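Local coordinates for translation initiation factor eIF2 assembly protein (Schizosaccharomyces pombe, PDB 4ZGP) that acts as an ATP-dependent ATP-grasp chaperone, binding the gamma subunit of eIF2 so that it can assemble with the alpha and beta subunits, at residues A[59-63]-A[154-158]. Numbering follows the deposited sequence.
Sequences LKYLH and DLNHA
L155 packs its forked end against L59, L62 and the H63 ring, and each of its two methyls has a partner of its own. L155 CD2 meets L59 CD1 at 3.6 Å, the two leucines running past each other in opposite directions, while L155 CD1 lies 3.8 Å from L62 CB. L155 CD1 also sits loosely over one face of the H63 ring, displaced toward the rim; the closest approach of this pair is L155 CB to H63 NE2, 4.0 Å. L59 reaches across because its CG stands opposite the backbone N (chi1 -163°), which carries the branch toward L155. L59 and L62, with H63 just beyond, bring the end of helix 56-62 against helix 149-157 in the ATP-grasp fold, about 14 Å from bound ADP measured from the side chain of L155. Next to L155, D154 accepts hydrogen bonds from the backbone N of W118, an ATP-binding residue, and from the hydroxyl of S119. At the polar margin, H63 ND1 donates to the carbonyl O of L59 at 3.2 Å, approaching from above the carbonyl plane. H63 NE2 donates weakly to N156 OD1, also at 3.2 Å, its N-H...O angle being 129°. Two donated bonds would need both ring nitrogens protonated, consistent with a positively charged imidazole. N156 OD1 lies at the ring edge, whereas the amide as a whole is turned 42° from the imidazole.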
ATOM      1  N   LEU A  59       5.171  -8.774  17.220  1.00 40.30           N
ATOM      2  CA  LEU A  59       5.912  -7.523  17.149  1.00 42.24           C
ATOM      3  C   LEU A  59       7.363  -7.745  17.553  1.00 45.92           C
ATOM      4  O   LEU A  59       8.286  -7.240  16.914  1.00 44.27           O
ATOM      5  CB  LEU A  59       5.247  -6.480  18.048  1.00 45.76           C
ATOM      6  CG  LEU A  59       5.553  -4.998  17.881  1.00 49.83           C
ATOM      7  CD1 LEU A  59       5.481  -4.617  16.425  1.00 46.49           C
ATOM      8  CD2 LEU A  59       4.551  -4.191  18.689  1.00 43.95           C
ATOM      9  N   LYS A  60       7.551  -8.534  18.602  1.00 44.69           N
ATOM     10  CA  LYS A  60       8.879  -8.836  19.125  1.00 45.14           C
ATOM     11  C   LYS A  60       9.715  -9.594  18.088  1.00 46.90           C
ATOM     12  O   LYS A  60      10.871  -9.257  17.835  1.00 45.29           O
ATOM     13  CB  LYS A  60       8.744  -9.637  20.426  1.00 52.74           C
ATOM     14  CG  LYS A  60       9.972  -9.630  21.335  1.00 61.84           C
ATOM     15  CD  LYS A  60      10.927 -10.770  21.006  1.00 62.91           C
ATOM     16  CE  LYS A  60      11.834 -11.093  22.191  1.00 67.30           C
ATOM     17  NZ  LYS A  60      12.569  -9.889  22.677  1.00 66.76           N
ATOM     18  N   TYR A  61       9.111 -10.609  17.479  1.00 45.23           N
ATOM     19  CA  TYR A  61       9.755 -11.394  16.430  1.00 41.56           C
ATOM     20  C   TYR A  61      10.153 -10.555  15.211  1.00 47.65           C
ATOM     21  O   TYR A  61      11.200 -10.794  14.608  1.00 46.83           O
ATOM     22  CB  TYR A  61       8.816 -12.533  16.020  1.00 41.76           C
ATOM     23  CG  TYR A  61       9.218 -13.344  14.811  1.00 45.54           C
ATOM     24  CD1 TYR A  61      10.000 -14.481  14.941  1.00 45.80           C
ATOM     25  CD2 TYR A  61       8.770 -12.999  13.545  1.00 40.95           C
ATOM     26  CE1 TYR A  61      10.345 -15.234  13.837  1.00 45.34           C
ATOM     27  CE2 TYR A  61       9.111 -13.738  12.444  1.00 40.70           C
ATOM     28  CZ  TYR A  61       9.893 -14.861  12.592  1.00 45.96           C
ATOM     29  OH  TYR A  61      10.225 -15.601  11.484  1.00 43.36           O
ATOM     30  N   LEU A  62       9.330  -9.569  14.849  1.00 38.68           N
ATOM     31  CA  LEU A  62       9.584  -8.796  13.632  1.00 41.56           C
ATOM     32  C   LEU A  62      10.803  -7.873  13.717  1.00 45.94           C
ATOM     33  O   LEU A  62      11.333  -7.453  12.689  1.00 44.36           O
ATOM     34  CB  LEU A  62       8.359  -7.962  13.263  1.00 37.55           C
ATOM     35  CG  LEU A  62       7.148  -8.740  12.753  1.00 37.84           C
ATOM     36  CD1 LEU A  62       6.018  -7.774  12.413  1.00 34.06           C
ATOM     37  CD2 LEU A  62       7.515  -9.598  11.544  1.00 35.65           C
ATOM     38  N   HIS A  63      11.243  -7.560  14.931  1.00 41.99           N
ATOM     39  CA  HIS A  63      12.419  -6.702  15.119  1.00 49.24           C
ATOM     40  C   HIS A  63      13.781  -7.431  15.033  1.00 47.97           C
ATOM     41  O   HIS A  63      14.825  -6.808  15.195  1.00 54.30           O
ATOM     42  CB  HIS A  63      12.323  -5.976  16.465  1.00 48.96           C
ATOM     43  CG  HIS A  63      11.462  -4.749  16.435  1.00 51.40           C
ATOM     44  ND1 HIS A  63      10.197  -4.713  16.981  1.00 53.41           N
ATOM     45  CD2 HIS A  63      11.689  -3.513  15.930  1.00 47.17           C
ATOM     46  CE1 HIS A  63       9.680  -3.507  16.813  1.00 51.99           C
ATOM     47  NE2 HIS A  63      10.565  -2.761  16.178  1.00 51.45           N
ATOM     48  N   ASP A 154       8.233   0.920   8.624  1.00 30.92           N
ATOM     49  CA  ASP A 154       6.971   1.114   9.336  1.00 27.86           C
ATOM     50  C   ASP A 154       7.177   1.009  10.843  1.00 32.54           C
ATOM     51  O   ASP A 154       6.614   1.786  11.621  1.00 30.52           O
ATOM     52  CB  ASP A 154       5.931   0.060   8.929  1.00 27.91           C
ATOM     53  CG  ASP A 154       5.271   0.339   7.577  1.00 27.66           C
ATOM     54  OD1 ASP A 154       5.758   1.181   6.792  1.00 27.67           O
ATOM     55  OD2 ASP A 154       4.263  -0.339   7.292  1.00 27.11           O
ATOM     56  N   LEU A 155       7.955   0.002  11.240  1.00 28.58           N
ATOM     57  CA  LEU A 155       8.149  -0.330  12.650  1.00 34.58           C
ATOM     58  C   LEU A 155       9.013   0.679  13.412  1.00 36.19           C
ATOM     59  O   LEU A 155       8.817   0.887  14.611  1.00 40.53           O
ATOM     60  CB  LEU A 155       8.774  -1.732  12.771  1.00 33.35           C
ATOM     61  CG  LEU A 155       7.773  -2.879  12.610  1.00 38.71           C
ATOM     62  CD1 LEU A 155       8.442  -4.220  12.812  1.00 43.13           C
ATOM     63  CD2 LEU A 155       6.596  -2.721  13.575  1.00 38.34           C
ATOM     64  N   ASN A 156       9.955   1.312  12.724  1.00 35.39           N
ATOM     65  CA  ASN A 156      10.952   2.136  13.409  1.00 38.33           C
ATOM     66  C   ASN A 156      10.991   3.620  13.020  1.00 42.15           C
ATOM     67  O   ASN A 156      11.536   4.437  13.761  1.00 42.28           O
ATOM     68  CB  ASN A 156      12.345   1.538  13.182  1.00 41.01           C
ATOM     69  CG  ASN A 156      12.440   0.090  13.628  1.00 43.86           C
ATOM     70  OD1 ASN A 156      12.024  -0.259  14.732  1.00 46.23           O
ATOM     71  ND2 ASN A 156      12.980  -0.766  12.761  1.00 45.30           N
ATOM     72  N   HIS A 157      10.442   3.975  11.862  1.00 36.23           N
ATOM     73  CA  HIS A 157      10.641   5.320  11.336  1.00 36.61           C
ATOM     74  C   HIS A 157       9.405   5.957  10.715  1.00 36.74           C
ATOM     75  O   HIS A 157       9.535   6.923   9.967  1.00 35.03           O
ATOM     76  CB  HIS A 157      11.747   5.313  10.275  1.00 37.00           C
ATOM     77  CG  HIS A 157      13.075   4.855  10.788  1.00 41.75           C
ATOM     78  ND1 HIS A 157      13.775   5.540  11.760  1.00 45.58           N
ATOM     79  CD2 HIS A 157      13.832   3.780  10.465  1.00 41.17           C
ATOM     80  CE1 HIS A 157      14.905   4.903  12.015  1.00 46.27           C
ATOM     81  NE2 HIS A 157      14.965   3.834  11.239  1.00 46.03           N
ATOM     82  N   ALA A 158       8.221   5.436  11.031  1.00 33.92           N
ATOM     83  CA  ALA A 158       7.010   5.822  10.312  1.00 34.51           C
ATOM     84  C   ALA A 158       6.706   7.316  10.378  1.00 35.66           C
ATOM     85  O   ALA A 158       6.141   7.873   9.441  1.00 32.66           O
ATOM     86  CB  ALA A 158       5.821   5.041  10.836  1.00 31.79           C
TER